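Local coordinates for protein mitochondrial association factor 1 (Toxoplasma gondii, PDB 6BXS) that is encoded at a locus required for the parasite's direct manipulation of host mitochondria and has a macro domain, a fold that in relatives binds ADP-ribose, at residues N132-E137 with Y182-K187; A188-I193 with R235-A240. All coordinates share one frame; numbering follows the deposited sequence.

Contact 1 of 2, residues N132-E137 with Y182-K187; sequences NTVWDE and YNMAYK
The loop that lays Trp135 on Ala185 is tied across its neck by one short bond, from Glu137 N to Asn132 OD1, 2.8 Å long and nearly straight at 170°; the donor stands above the plane of the Asn132 amide. In this macro domain the loop follows strand 120-126 and rests against the first half of helix 179-202. It illustrates how a non-repetitive segment can dock on a helix mainly through one aromatic side chain, with an apolar pair beside it and no hydrogen bond between the two segments. The indole of Trp135 is aimed at the helix by a first torsion of 58°, which places CG between the backbone N and the carbonyl carbon. Ala185 then meets the six-membered ring face-on in a CH-pi contact: its CB lies 4.0 Å from the centroid of the Trp135 six-membered ring and only 13° off the normal. A small residue lets the helix backbone come close as well, so that CA of Ala185 is 3.7 Å from CZ3 of Trp135. Val144 and Pro173 also touch Ala185. Where the loop ends, Asp136 is the N-cap of helix 137-140: its side chain caps a backbone N just past 132-137, and its OD1 is in addition hydrogen-bonded to Ser138 OG. Nearer the surface, Val134 and Met184 cross at about a right angle. The sulfur approach between them is too short to rely on. The Met184 chain runs extended to SD and turns at chi3; its CG lies 3.8 Å from Val134 CG1.

Contact 2 of 2, residues A188-I193 with R235-A240; sequences ATMLGI and RANAVA
Met190 and Ala240 meet where two helices run close enough for their CA atoms to be 5.8 Å apart, a spacing that the small alanine side chain allows. Their CB atoms touch at 3.7 Å, and one bond further along the methionine, CG lies 3.5 Å from the backbone O of Ala240. The rest of the Met190 chain does not continue straight on. With CG anti to the backbone N, it bends twice, at chi2 (60°) and chi3 (65°), and the folded tail delivers its methyl to Asn237, one turn earlier on the partner helix. There CE of Met190 stands 3.3 Å from OD1 of Asn237, a van der Waals approach of a methyl to an amide oxygen, the two side chains crossing obliquely.

In the next shell, Val241 and Ala244 of helix 230-248 also pack on Met190, while Leu191 reaches Arg247 and Phe248 further along the same helix. On the sheet side, Thr189 and Ile193 rest on Thr170 of strand 166-170. The OG1 of Thr189 is bonded to Ala185 O within its own helix. Beyond, Arg235 NH2 bonds to Ser271 OG and so joins helix 230-248 to helix 263-276. Such close packing of neighbouring crossover helices against a mixed central sheet belongs to the alpha/beta/alpha sandwich of macro domains.

In the fold
Helix 179-202 serves both contacts in turn, first receiving the loop at 132-137 and then, over the six residues that follow directly, leaning on helix 230-248; the two centres are 11 Å apart. The outer contact lies about 17 Å from the centre of the chain, the buried one about 11 Å. Among the links between them are CZ3 of Trp135, which extends to CB of Ala188 at 3.7 Å, CE1 of Tyr186, which packs on CA of Asn237 at 3.4 Å, and CE of Lys187, 3.5 Å from CG1 of Val239. The Tyr186 hydroxyl is bonded to Leu219 O. The shared helix thus lies between the loop and helix 230-248.

Contact 1 of 2, residues N132-E137 with Y182-K187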
ATOM      1  N   ASN A 132      -9.502   4.949  15.141  1.00 24.27           N
ATOM      2  CA  ASN A 132     -10.050   4.804  16.484  1.00 26.84           C
ATOM      3  C   ASN A 132     -11.183   5.785  16.796  1.00 30.56           C
ATOM      4  O   ASN A 132     -11.328   6.222  17.937  1.00 26.38           O
ATOM      5  CB  ASN A 132      -8.938   4.970  17.523  1.00 25.44           C
ATOM      6  CG  ASN A 132      -9.323   4.417  18.886  1.00 27.21           C
ATOM      7  OD1 ASN A 132     -10.006   3.397  18.990  1.00 25.87           O
ATOM      8  ND2 ASN A 132      -8.898   5.103  19.939  1.00 22.26           N
ATOM      9  N   THR A 133     -11.978   6.136  15.786  1.00 25.11           N
ATOM     10  CA  THR A 133     -13.157   6.976  15.996  1.00 28.06           C
ATOM     11  C   THR A 133     -14.424   6.238  15.580  1.00 30.02           C
ATOM     12  O   THR A 133     -15.400   6.175  16.330  1.00 36.31           O
ATOM     13  CB  THR A 133     -13.068   8.298  15.206  1.00 32.63           C
ATOM     14  OG1 THR A 133     -12.964   8.023  13.803  1.00 43.71           O
ATOM     15  CG2 THR A 133     -11.863   9.117  15.662  1.00 29.88           C
ATOM     16  N   VAL A 134     -14.386   5.678  14.378  1.00 26.67           N
ATOM     17  CA  VAL A 134     -15.515   4.962  13.808  1.00 29.14           C
ATOM     18  C   VAL A 134     -15.384   3.466  14.096  1.00 28.47           C
ATOM     19  O   VAL A 134     -16.363   2.719  14.045  1.00 32.24           O
ATOM     20  CB  VAL A 134     -15.604   5.243  12.294  1.00 30.88           C
ATOM     21  CG1 VAL A 134     -16.360   4.161  11.566  1.00 33.74           C
ATOM     22  CG2 VAL A 134     -16.261   6.597  12.055  1.00 28.21           C
ATOM     23  N   TRP A 135     -14.161   3.041  14.399  1.00 26.56           N
ATOM     24  CA  TRP A 135     -13.907   1.697  14.910  1.00 27.57           C
ATOM     25  C   TRP A 135     -13.066   1.800  16.178  1.00 27.26           C
ATOM     26  O   TRP A 135     -12.535   2.866  16.482  1.00 25.08           O
ATOM     27  CB  TRP A 135     -13.198   0.839  13.861  1.00 24.94           C
ATOM     28  CG  TRP A 135     -11.898   1.415  13.398  1.00 25.06           C
ATOM     29  CD1 TRP A 135     -10.704   1.374  14.057  1.00 27.07           C
ATOM     30  CD2 TRP A 135     -11.657   2.117  12.173  1.00 24.18           C
ATOM     31  NE1 TRP A 135      -9.735   2.011  13.320  1.00 23.02           N
ATOM     32  CE2 TRP A 135     -10.294   2.476  12.159  1.00 27.00           C
ATOM     33  CE3 TRP A 135     -12.461   2.480  11.087  1.00 25.98           C
ATOM     34  CZ2 TRP A 135      -9.718   3.177  11.103  1.00 25.67           C
ATOM     35  CZ3 TRP A 135     -11.886   3.177  10.040  1.00 23.83           C
ATOM     36  CH2 TRP A 135     -10.530   3.517  10.054  1.00 26.19           C
ATOM     37  N   ASP A 136     -12.955   0.701  16.917  1.00 30.65           N
ATOM     38  CA  ASP A 136     -12.141   0.667  18.130  1.00 27.17           C
ATOM     39  C   ASP A 136     -10.793   0.012  17.843  1.00 23.08           C
ATOM     40  O   ASP A 136     -10.733  -1.122  17.371  1.00 26.71           O
ATOM     41  CB  ASP A 136     -12.870  -0.082  19.251  1.00 31.29           C
ATOM     42  CG  ASP A 136     -12.278   0.200  20.624  1.00 35.84           C
ATOM     43  OD1 ASP A 136     -11.036   0.170  20.761  1.00 33.10           O
ATOM     44  OD2 ASP A 136     -13.056   0.458  21.564  1.00 36.29           O
ATOM     45  N   GLU A 137      -9.715   0.733  18.136  1.00 26.41           N
ATOM     46  CA  GLU A 137      -8.363   0.242  17.882  1.00 27.21           C
ATOM     47  C   GLU A 137      -8.059  -1.029  18.674  1.00 30.61           C
ATOM     48  O   GLU A 137      -7.119  -1.759  18.357  1.00 28.27           O
ATOM     49  CB  GLU A 137      -7.330   1.321  18.221  1.00 21.84           C
ATOM     50  CG  GLU A 137      -7.182   1.604  19.712  1.00 28.89           C
ATOM     51  CD  GLU A 137      -6.215   2.738  20.006  1.00 31.39           C
ATOM     52  OE1 GLU A 137      -5.768   3.410  19.051  1.00 34.44           O
ATOM     53  OE2 GLU A 137      -5.900   2.958  21.195  1.00 31.34           O
ATOM     54  N   TYR A 182     -14.413  -4.404  10.760  1.00 23.46           N
ATOM     55  CA  TYR A 182     -13.383  -4.830   9.819  1.00 22.58           C
ATOM     56  C   TYR A 182     -13.625  -4.253   8.426  1.00 26.17           C
ATOM     57  O   TYR A 182     -12.735  -3.638   7.838  1.00 25.15           O
ATOM     58  CB  TYR A 182     -13.331  -6.358   9.749  1.00 23.92           C
ATOM     59  CG  TYR A 182     -12.192  -6.893   8.915  1.00 21.61           C
ATOM     60  CD1 TYR A 182     -10.928  -7.058   9.460  1.00 20.45           C
ATOM     61  CD2 TYR A 182     -12.378  -7.235   7.582  1.00 23.51           C
ATOM     62  CE1 TYR A 182      -9.881  -7.545   8.706  1.00 23.85           C
ATOM     63  CE2 TYR A 182     -11.336  -7.727   6.817  1.00 23.01           C
ATOM     64  CZ  TYR A 182     -10.088  -7.880   7.386  1.00 21.90           C
ATOM     65  OH  TYR A 182      -9.042  -8.367   6.636  1.00 23.47           O
ATOM     66  N   ASN A 183     -14.830  -4.461   7.903  1.00 23.98           N
ATOM     67  CA  ASN A 183     -15.186  -3.969   6.575  1.00 26.73           C
ATOM     68  C   ASN A 183     -15.064  -2.453   6.488  1.00 28.76           C
ATOM     69  O   ASN A 183     -14.560  -1.914   5.504  1.00 25.62           O
ATOM     70  CB  ASN A 183     -16.611  -4.393   6.210  1.00 25.08           C
ATOM     71  CG  ASN A 183     -16.734  -5.886   5.957  1.00 32.68           C
ATOM     72  OD1 ASN A 183     -15.772  -6.544   5.561  1.00 30.35           O
ATOM     73  ND2 ASN A 183     -17.928  -6.424   6.178  1.00 32.78           N
ATOM     74  N   MET A 184     -15.526  -1.775   7.531  1.00 27.61           N
ATOM     75  CA  MET A 184     -15.474  -0.320   7.593  1.00 27.79           C
ATOM     76  C   MET A 184     -14.027   0.185   7.590  1.00 28.66           C
ATOM     77  O   MET A 184     -13.703   1.158   6.910  1.00 25.28           O
ATOM     78  CB  MET A 184     -16.206   0.168   8.843  1.00 37.43           C
ATOM     79  CG  MET A 184     -16.715   1.593   8.764  1.00 46.78           C
ATOM     80  SD  MET A 184     -17.914   1.955  10.066  1.00 61.27           S
ATOM     81  CE  MET A 184     -19.298   0.915   9.607  1.00 45.52           C
ATOM     82  N   ALA A 185     -13.160  -0.486   8.346  1.00 22.81           N
ATOM     83  CA  ALA A 185     -11.748  -0.115   8.418  1.00 22.83           C
ATOM     84  C   ALA A 185     -11.037  -0.411   7.099  1.00 22.73           C
ATOM     85  O   ALA A 185     -10.162   0.341   6.669  1.00 21.65           O
ATOM     86  CB  ALA A 185     -11.062  -0.851   9.570  1.00 24.73           C
ATOM     87  N   TYR A 186     -11.422  -1.513   6.460  1.00 21.68           N
ATOM     88  CA  TYR A 186     -10.812  -1.930   5.200  1.00 24.39           C
ATOM     89  C   TYR A 186     -11.113  -0.926   4.087  1.00 23.29           C
ATOM     90  O   TYR A 186     -10.239  -0.592   3.287  1.00 21.52           O
ATOM     91  CB  TYR A 186     -11.307  -3.322   4.794  1.00 23.81           C
ATOM     92  CG  TYR A 186     -10.282  -4.149   4.041  1.00 20.94           C
ATOM     93  CD1 TYR A 186      -9.883  -3.806   2.754  1.00 19.15           C
ATOM     94  CD2 TYR A 186      -9.718  -5.279   4.618  1.00 21.57           C
ATOM     95  CE1 TYR A 186      -8.946  -4.566   2.068  1.00 19.59           C
ATOM     96  CE2 TYR A 186      -8.784  -6.042   3.941  1.00 21.96           C
ATOM     97  CZ  TYR A 186      -8.403  -5.683   2.667  1.00 21.71           C
ATOM     98  OH  TYR A 186      -7.474  -6.447   1.996  1.00 22.22           O
ATOM     99  N   LYS A 187     -12.354  -0.453   4.037  1.00 24.12           N
ATOM    100  CA  LYS A 187     -12.749   0.548   3.051  1.00 24.58           C
ATOM    101  C   LYS A 187     -12.016   1.862   3.291  1.00 24.60           C
ATOM    102  O   LYS A 187     -11.555   2.507   2.350  1.00 22.72           O
ATOM    103  CB  LYS A 187     -14.258   0.779   3.093  1.00 31.31           C
ATOM    104  CG  LYS A 187     -15.080  -0.428   2.683  1.00 41.36           C
ATOM    105  CD  LYS A 187     -16.541  -0.240   3.051  1.00 61.81           C
ATOM    106  CE  LYS A 187     -17.357  -1.482   2.746  1.00 50.23           C
ATOM    107  NZ  LYS A 187     -18.601  -1.559   3.553  1.00 55.01           N
TER

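Contact 2 of 2, residues A188-I193 with R235-A240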
ATOM      1  N   ALA A 188     -11.926   2.253   4.559  1.00 23.33           N
ATOM      2  CA  ALA A 188     -11.197   3.454   4.958  1.00 23.97           C
ATOM      3  C   ALA A 188      -9.739   3.368   4.526  1.00 20.12           C
ATOM      4  O   ALA A 188      -9.144   4.359   4.105  1.00 22.04           O
ATOM      5  CB  ALA A 188     -11.289   3.647   6.463  1.00 22.00           C
ATOM      6  N   THR A 189      -9.169   2.172   4.639  1.00 18.49           N
ATOM      7  CA  THR A 189      -7.780   1.943   4.262  1.00 21.16           C
ATOM      8  C   THR A 189      -7.586   2.092   2.751  1.00 23.43           C
ATOM      9  O   THR A 189      -6.635   2.730   2.298  1.00 22.24           O
ATOM     10  CB  THR A 189      -7.306   0.544   4.702  1.00 23.16           C
ATOM     11  OG1 THR A 189      -7.439   0.418   6.123  1.00 24.37           O
ATOM     12  CG2 THR A 189      -5.851   0.314   4.316  1.00 22.43           C
ATOM     13  N   MET A 190      -8.486   1.499   1.973  1.00 20.93           N
ATOM     14  CA  MET A 190      -8.393   1.580   0.517  1.00 18.27           C
ATOM     15  C   MET A 190      -8.605   3.013   0.041  1.00 19.14           C
ATOM     16  O   MET A 190      -7.968   3.452  -0.915  1.00 21.55           O
ATOM     17  CB  MET A 190      -9.408   0.649  -0.146  1.00 20.23           C
ATOM     18  CG  MET A 190      -9.164   0.436  -1.637  1.00 20.70           C
ATOM     19  SD  MET A 190      -7.545  -0.282  -1.996  1.00 24.98           S
ATOM     20  CE  MET A 190      -7.705  -1.890  -1.223  1.00 20.74           C
ATOM     21  N   LEU A 191      -9.501   3.738   0.706  1.00 20.34           N
ATOM     22  CA  LEU A 191      -9.694   5.156   0.422  1.00 22.71           C
ATOM     23  C   LEU A 191      -8.414   5.942   0.697  1.00 22.01           C
ATOM     24  O   LEU A 191      -8.101   6.903  -0.005  1.00 25.54           O
ATOM     25  CB  LEU A 191     -10.842   5.729   1.257  1.00 23.81           C
ATOM     26  CG  LEU A 191     -12.278   5.417   0.824  1.00 22.56           C
ATOM     27  CD1 LEU A 191     -13.260   6.060   1.791  1.00 25.20           C
ATOM     28  CD2 LEU A 191     -12.549   5.895  -0.595  1.00 22.09           C
ATOM     29  N   GLY A 192      -7.679   5.532   1.725  1.00 22.63           N
ATOM     30  CA  GLY A 192      -6.421   6.172   2.065  1.00 21.71           C
ATOM     31  C   GLY A 192      -5.381   6.002   0.975  1.00 21.70           C
ATOM     32  O   GLY A 192      -4.671   6.945   0.623  1.00 21.02           O
ATOM     33  N   ILE A 193      -5.294   4.791   0.438  1.00 17.26           N
ATOM     34  CA  ILE A 193      -4.346   4.479  -0.626  1.00 20.43           C
ATOM     35  C   ILE A 193      -4.659   5.265  -1.899  1.00 21.96           C
ATOM     36  O   ILE A 193      -3.795   5.951  -2.444  1.00 18.29           O
ATOM     37  CB  ILE A 193      -4.360   2.971  -0.944  1.00 23.36           C
ATOM     38  CG1 ILE A 193      -3.899   2.167   0.275  1.00 22.89           C
ATOM     39  CG2 ILE A 193      -3.458   2.658  -2.133  1.00 24.67           C
ATOM     40  CD1 ILE A 193      -4.355   0.725   0.262  1.00 30.22           C
ATOM     41  N   ARG A 235     -13.543 -10.404  -0.193  1.00 27.55           N
ATOM     42  CA  ARG A 235     -14.764  -9.624  -0.363  1.00 25.40           C
ATOM     43  C   ARG A 235     -14.605  -8.216   0.209  1.00 29.59           C
ATOM     44  O   ARG A 235     -15.070  -7.243  -0.381  1.00 24.08           O
ATOM     45  CB  ARG A 235     -15.942 -10.329   0.310  1.00 25.50           C
ATOM     46  CG  ARG A 235     -16.281 -11.689  -0.285  1.00 29.54           C
ATOM     47  CD  ARG A 235     -16.706 -11.585  -1.737  1.00 36.94           C
ATOM     48  NE  ARG A 235     -17.785 -10.611  -1.920  1.00 33.84           N
ATOM     49  CZ  ARG A 235     -17.738  -9.549  -2.724  1.00 34.34           C
ATOM     50  NH1 ARG A 235     -18.783  -8.738  -2.794  1.00 33.59           N
ATOM     51  NH2 ARG A 235     -16.664  -9.286  -3.463  1.00 34.56           N
ATOM     52  N   ALA A 236     -13.951  -8.115   1.362  1.00 28.46           N
ATOM     53  CA  ALA A 236     -13.699  -6.822   1.990  1.00 23.41           C
ATOM     54  C   ALA A 236     -12.836  -5.950   1.082  1.00 22.58           C
ATOM     55  O   ALA A 236     -13.090  -4.756   0.921  1.00 24.25           O
ATOM     56  CB  ALA A 236     -13.031  -7.010   3.336  1.00 26.35           C
ATOM     57  N   ASN A 237     -11.813  -6.562   0.496  1.00 21.51           N
ATOM     58  CA  ASN A 237     -10.926  -5.865  -0.424  1.00 22.69           C
ATOM     59  C   ASN A 237     -11.648  -5.450  -1.703  1.00 22.63           C
ATOM     60  O   ASN A 237     -11.509  -4.320  -2.161  1.00 19.56           O
ATOM     61  CB  ASN A 237      -9.723  -6.744  -0.770  1.00 22.23           C
ATOM     62  CG  ASN A 237      -8.845  -6.134  -1.846  1.00 23.27           C
ATOM     63  OD1 ASN A 237      -8.092  -5.194  -1.590  1.00 23.29           O
ATOM     64  ND2 ASN A 237      -8.936  -6.668  -3.060  1.00 23.29           N
ATOM     65  N   ALA A 238     -12.421  -6.368  -2.270  1.00 22.87           N
ATOM     66  CA  ALA A 238     -13.154  -6.096  -3.502  1.00 24.88           C
ATOM     67  C   ALA A 238     -14.109  -4.922  -3.324  1.00 24.64           C
ATOM     68  O   ALA A 238     -14.118  -3.995  -4.129  1.00 19.34           O
ATOM     69  CB  ALA A 238     -13.914  -7.334  -3.948  1.00 23.28           C
ATOM     70  N   VAL A 239     -14.902  -4.961  -2.259  1.00 21.71           N
ATOM     71  CA  VAL A 239     -15.862  -3.899  -1.982  1.00 24.87           C
ATOM     72  C   VAL A 239     -15.153  -2.579  -1.671  1.00 23.85           C
ATOM     73  O   VAL A 239     -15.632  -1.507  -2.045  1.00 19.28           O
ATOM     74  CB  VAL A 239     -16.790  -4.290  -0.810  1.00 29.54           C
ATOM     75  CG1 VAL A 239     -17.637  -3.108  -0.358  1.00 31.82           C
ATOM     76  CG2 VAL A 239     -17.687  -5.449  -1.217  1.00 31.41           C
ATOM     77  N   ALA A 240     -14.017  -2.656  -0.986  1.00 22.74           N
ATOM     78  CA  ALA A 240     -13.243  -1.460  -0.667  1.00 22.37           C
ATOM     79  C   ALA A 240     -12.683  -0.826  -1.937  1.00 20.71           C
ATOM     80  O   ALA A 240     -12.645   0.398  -2.066  1.00 21.10           O
ATOM     81  CB  ALA A 240     -12.116  -1.793   0.300  1.00 21.51           C
TER